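Local atomic coordinates of type 6 secretion amidase effector 2 (Salmonella typhi, PDB entry 6WIN), a protein that probably cleaves amide bonds in the peptide part of bacterial peptidoglycan, acting as an antibacterial toxin delivered by the type VI secretion system. Residues Ala44-Lys49 against Leu78-Gly83; Ile85-Gln90 against Arg103-Leu108. All coordinates share one frame; numbering follows the deposited sequence.

Contact 1 (Ala44-Lys49 against Leu78-Gly83); sequences AVFGNK and LGQDTG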
# COMPACT_ATOMS: atom_id res chain seq x y z
N ALA A 44 -9.45 2.81 -6.15
CA ALA A 44 -9.48 1.73 -5.17
C ALA A 44 -8.81 0.48 -5.73
O ALA A 44 -8.87 0.21 -6.92
CB ALA A 44 -10.93 1.40 -4.76
N VAL A 45 -8.16 -0.27 -4.85
CA VAL A 45 -7.51 -1.52 -5.25
C VAL A 45 -8.49 -2.68 -5.25
O VAL A 45 -8.62 -3.40 -6.24
CB VAL A 45 -6.31 -1.80 -4.32
CG1 VAL A 45 -5.76 -3.21 -4.57
CG2 VAL A 45 -5.24 -0.72 -4.48
N PHE A 46 -9.20 -2.90 -4.14
CA PHE A 46 -10.10 -4.06 -4.05
C PHE A 46 -11.28 -3.88 -4.99
O PHE A 46 -12.00 -2.88 -4.92
CB PHE A 46 -10.59 -4.24 -2.61
CG PHE A 46 -11.38 -5.51 -2.41
CD1 PHE A 46 -10.73 -6.73 -2.36
CD2 PHE A 46 -12.76 -5.48 -2.32
CE1 PHE A 46 -11.44 -7.91 -2.19
CE2 PHE A 46 -13.48 -6.65 -2.15
CZ PHE A 46 -12.82 -7.87 -2.08
N GLY A 47 -11.50 -4.86 -5.87
CA GLY A 47 -12.53 -4.76 -6.88
C GLY A 47 -12.08 -4.18 -8.20
O GLY A 47 -12.77 -4.36 -9.21
N ASN A 48 -10.95 -3.48 -8.23
CA ASN A 48 -10.43 -2.85 -9.44
C ASN A 48 -9.97 -3.92 -10.42
O ASN A 48 -8.99 -4.62 -10.16
CB ASN A 48 -9.29 -1.90 -9.09
CG ASN A 48 -8.84 -1.02 -10.25
OD1 ASN A 48 -9.05 -1.35 -11.42
ND2 ASN A 48 -8.22 0.10 -9.93
N LYS A 49 -10.66 -4.04 -11.55
CA LYS A 49 -10.32 -5.03 -12.56
C LYS A 49 -9.18 -4.66 -13.48
O LYS A 49 -8.85 -5.45 -14.37
N LEU A 78 0.01 -7.38 -5.72
CA LEU A 78 0.32 -8.61 -6.44
C LEU A 78 -0.88 -9.26 -7.12
O LEU A 78 -0.74 -9.77 -8.23
CB LEU A 78 0.96 -9.65 -5.50
CG LEU A 78 2.32 -9.34 -4.86
CD1 LEU A 78 2.76 -10.52 -3.98
CD2 LEU A 78 3.38 -9.00 -5.90
N GLY A 79 -2.05 -9.26 -6.49
CA GLY A 79 -3.22 -9.90 -7.06
C GLY A 79 -4.38 -9.78 -6.09
O GLY A 79 -4.24 -9.25 -4.99
N GLN A 80 -5.54 -10.30 -6.51
CA GLN A 80 -6.71 -10.23 -5.64
C GLN A 80 -7.71 -11.32 -6.00
O GLN A 80 -7.70 -11.88 -7.09
CB GLN A 80 -7.38 -8.85 -5.70
CG GLN A 80 -8.10 -8.52 -7.01
CD GLN A 80 -8.71 -7.13 -7.01
OE1 GLN A 80 -9.61 -6.84 -6.21
NE2 GLN A 80 -8.22 -6.26 -7.89
N ASP A 81 -8.58 -11.61 -5.03
CA ASP A 81 -9.68 -12.55 -5.19
C ASP A 81 -10.89 -12.00 -4.44
O ASP A 81 -10.88 -10.87 -3.95
CB ASP A 81 -9.25 -13.95 -4.71
CG ASP A 81 -8.68 -13.93 -3.31
OD1 ASP A 81 -9.43 -13.61 -2.36
OD2 ASP A 81 -7.49 -14.24 -3.15
N THR A 82 -11.93 -12.83 -4.30
CA THR A 82 -13.16 -12.36 -3.66
C THR A 82 -12.98 -12.09 -2.17
O THR A 82 -13.82 -11.40 -1.57
CB THR A 82 -14.31 -13.36 -3.88
OG1 THR A 82 -14.00 -14.61 -3.26
CG2 THR A 82 -14.55 -13.60 -5.36
N GLY A 83 -11.91 -12.59 -1.56
CA GLY A 83 -11.72 -12.39 -0.13
C GLY A 83 -10.65 -11.39 0.29
O GLY A 83 -10.53 -11.10 1.48

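Contact 2 (Ile85-Gln90 against Arg103-Leu108); sequences IWVMDQ and RYIRKL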
# COMPACT_ATOMS: atom_id res chain seq x y z
N ILE A 85 -6.70 -9.10 -0.97
CA ILE A 85 -5.61 -8.81 -1.90
C ILE A 85 -4.31 -9.40 -1.37
O ILE A 85 -4.07 -9.49 -0.16
CB ILE A 85 -5.44 -7.29 -2.14
CG1 ILE A 85 -5.15 -6.57 -0.82
CG2 ILE A 85 -6.66 -6.70 -2.80
CD1 ILE A 85 -4.80 -5.09 -0.99
N TRP A 86 -3.45 -9.79 -2.30
CA TRP A 86 -2.08 -10.18 -1.99
C TRP A 86 -1.15 -9.00 -2.30
O TRP A 86 -1.22 -8.44 -3.40
CB TRP A 86 -1.67 -11.40 -2.81
CG TRP A 86 -2.18 -12.70 -2.27
CD1 TRP A 86 -3.29 -13.39 -2.68
CD2 TRP A 86 -1.59 -13.47 -1.22
NE1 TRP A 86 -3.42 -14.54 -1.95
CE2 TRP A 86 -2.39 -14.62 -1.05
CE3 TRP A 86 -0.45 -13.31 -0.42
CZ2 TRP A 86 -2.10 -15.59 -0.10
CZ3 TRP A 86 -0.17 -14.29 0.52
CH2 TRP A 86 -0.99 -15.41 0.68
N VAL A 87 -0.32 -8.61 -1.33
CA VAL A 87 0.64 -7.53 -1.51
C VAL A 87 2.05 -8.03 -1.20
O VAL A 87 2.24 -9.06 -0.56
CB VAL A 87 0.32 -6.29 -0.64
CG1 VAL A 87 -1.14 -5.85 -0.83
CG2 VAL A 87 0.64 -6.56 0.83
N MSE A 88 3.04 -7.26 -1.65
CA MSE A 88 4.44 -7.43 -1.28
C MSE A 88 4.89 -6.24 -0.43
O MSE A 88 4.78 -5.08 -0.87
CB MSE A 88 5.30 -7.57 -2.55
CG MSE A 88 6.78 -7.87 -2.33
SE MSE A 88 7.04 -9.73 -1.79
CE MSE A 88 6.63 -10.70 -3.53
N ASP A 89 5.37 -6.49 0.80
CA ASP A 89 5.67 -5.37 1.69
C ASP A 89 6.78 -5.73 2.67
O ASP A 89 7.41 -6.79 2.59
CB ASP A 89 4.40 -4.89 2.42
CG ASP A 89 3.72 -5.97 3.27
OD1 ASP A 89 4.24 -7.10 3.40
OD2 ASP A 89 2.63 -5.68 3.81
N GLN A 90 7.04 -4.79 3.58
CA GLN A 90 7.95 -4.99 4.69
C GLN A 90 7.51 -4.06 5.81
O GLN A 90 6.71 -3.14 5.59
CB GLN A 90 9.41 -4.71 4.30
CG GLN A 90 9.77 -3.22 4.39
CD GLN A 90 11.21 -2.91 4.01
OE1 GLN A 90 11.97 -3.79 3.59
NE2 GLN A 90 11.60 -1.65 4.16
N ARG A 103 1.87 -11.14 1.68
CA ARG A 103 0.84 -11.43 2.67
C ARG A 103 -0.53 -11.10 2.10
O ARG A 103 -0.67 -10.32 1.15
CB ARG A 103 1.09 -10.67 3.98
CG ARG A 103 0.85 -9.16 3.92
CD ARG A 103 0.99 -8.54 5.30
NE ARG A 103 0.81 -7.09 5.27
CZ ARG A 103 -0.19 -6.44 5.86
NH1 ARG A 103 -1.11 -7.10 6.55
NH2 ARG A 103 -0.25 -5.11 5.78
N TYR A 104 -1.55 -11.72 2.70
CA TYR A 104 -2.93 -11.62 2.27
C TYR A 104 -3.64 -10.61 3.15
O TYR A 104 -3.65 -10.77 4.38
CB TYR A 104 -3.62 -12.98 2.38
CG TYR A 104 -5.00 -13.13 1.76
CD1 TYR A 104 -5.19 -12.92 0.41
CD2 TYR A 104 -6.07 -13.58 2.52
CE1 TYR A 104 -6.43 -13.09 -0.17
CE2 TYR A 104 -7.32 -13.77 1.95
CZ TYR A 104 -7.49 -13.53 0.61
OH TYR A 104 -8.70 -13.71 0.02
N ILE A 105 -4.20 -9.58 2.53
CA ILE A 105 -4.97 -8.55 3.22
C ILE A 105 -6.43 -8.76 2.85
O ILE A 105 -6.80 -8.66 1.67
CB ILE A 105 -4.48 -7.14 2.84
CG1 ILE A 105 -2.97 -7.02 3.07
CG2 ILE A 105 -5.26 -6.07 3.60
CD1 ILE A 105 -2.42 -5.59 2.94
N ARG A 106 -7.25 -9.08 3.84
CA ARG A 106 -8.64 -9.45 3.60
C ARG A 106 -9.56 -8.24 3.51
O ARG A 106 -9.34 -7.20 4.13
CB ARG A 106 -9.15 -10.36 4.71
CG ARG A 106 -8.18 -11.46 5.08
CD ARG A 106 -8.93 -12.70 5.44
NE ARG A 106 -10.09 -12.43 6.30
CZ ARG A 106 -10.03 -11.92 7.53
NH1 ARG A 106 -11.14 -11.72 8.22
NH2 ARG A 106 -8.85 -11.60 8.06
N LYS A 107 -10.61 -8.40 2.71
CA LYS A 107 -11.80 -7.58 2.86
C LYS A 107 -12.54 -8.03 4.11
O LYS A 107 -12.92 -9.20 4.23
CB LYS A 107 -12.69 -7.69 1.62
CG LYS A 107 -13.83 -6.67 1.58
CD LYS A 107 -15.17 -7.36 1.74
CE LYS A 107 -16.33 -6.35 1.70
NZ LYS A 107 -16.36 -5.50 2.94
N LEU A 108 -12.66 -7.13 5.07
CA LEU A 108 -13.25 -7.44 6.36
C LEU A 108 -14.77 -7.30 6.30
O LEU A 108 -15.31 -6.57 5.47
CB LEU A 108 -12.67 -6.51 7.43
CG LEU A 108 -11.15 -6.46 7.44
CD1 LEU A 108 -10.63 -5.51 8.51
CD2 LEU A 108 -10.60 -7.87 7.64

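Contact 1 (Ala44-Lys49 against Leu78-Gly83)
A type II beta turn, Val-45 to Asn-48, just past strand 40-44, receives the side-chain amide of Gln-80 from strand 74-81. Gly-47 N gives its hydrogen to Gln-80 OE1 at 2.8 Å, in the carbonyl plane and on a lone pair, with an N-H...O angle of 160°. The other end of the same amide faces the turn's carbonyls: Gln-80 NE2 makes a weak bond to Val-45 O (3.3 Å) and lies 2.9 Å from Asn-48 O. The Gln-80 amide thus meets an N-H with its oxygen and carbonyls with its nitrogen, an arrangement consistent with OE1 and NE2 being placed this way round. Val-45 O also takes the turn's own bond from Asn-48 N. Gly-47 sits at positive phi (92°), as the third position of a type II turn commonly does. Beside the amide, the Phe-46 ring reaches the chain beyond Gln-80: with CG anti to the backbone N (chi1 -173°), its CE1 comes 3.5 Å from Asp-81 O, while Thr-82 O meets the ring edge in plane, 3.7 Å from CZ. Within the turn segment, Asn-48 ND2 bonds back to Ala-44 O at 3.1 Å, and Asn-48 OD1 accepts from Asn-50 N.

Contact 2 (Ile85-Gln90 against Arg103-Leu108)
Ile-85 and Ile-105 pair across two antiparallel neighbours of the beta sheet, strands 84-89 and 101-106, which form a beta hairpin with a long connection; the second is the outermost strand on this side. The backbone ladder holds four hydrogen bonds. Ile-85 and Ile-105 are a hydrogen-bonded pair, N to O at 2.7 Å in both directions, and Val-87 and Arg-103 form the next such pair. Between them, Trp-86 and Tyr-104 are a non-hydrogen-bonded pair, where Tyr-104 CA approaches Ile-85 O in a CA-H...O contact.

The aromatic contact lies on the face carrying Trp-86 and Tyr-104. Tyr-104 CB stands over the six-membered ring of Trp-86 in a CH-pi contact, 3.8 Å from its centroid and only 7° off the ring normal. Tyr-104 CD1 continues over the same indole, 3.4 Å from Trp-86 NE1, and the two ring planes meet obliquely at 43°. Tyr-104 OH hydrogen-bonds to Asp-81 OD1.

On the other face, with Ile-85, Val-87 and Ile-105, apolar side chains pack: Ile-85 CG1 touches Ile-105 CB at 3.8 Å, and Val-87 CG2 meets Ile-105 CD1, which also lies over one face of the Arg-103 guanidinium.

Further along the hairpin, Asp-89 and Arg-103 form a salt bridge. Asp-89 OD2 also accepts from His-73 NE2, while Asp-89 OD1 forms a salt bridge with Lys-97 NZ; Arg-103 NH1 and NH2 bond to Asn-124 OD1 and Ser-123 O. With its chain extended from CG to NE, Arg-103 presents NE to the syn lone pair of Asp-89 OD2, at 2.7 Å and almost straight, with carboxylate and guanidinium nearly coplanar.

From the N terminus, the chain leaves strand 40-44 at the turn Val-45 to Asn-48, runs through strand 56-59 and returns along strand 74-81, where contact 1 closes a loop of 28 intervening residues. It then enters strand 84-89, and contact 2 closes a shorter loop of 12 residues on reaching strand 101-106. The two are in series, neither nesting nor crossing. Contact 1 ties the loop after one outermost strand to the sheet's interior strand 74-81, and contact 2 fastens the opposite outermost strand, 101-106, to 84-89. They meet directly: Leu-78 N probably bonds to Trp-86 O, and Gly-83 packs against Arg-106; the centres of the two contacts lie about 10 Å apart.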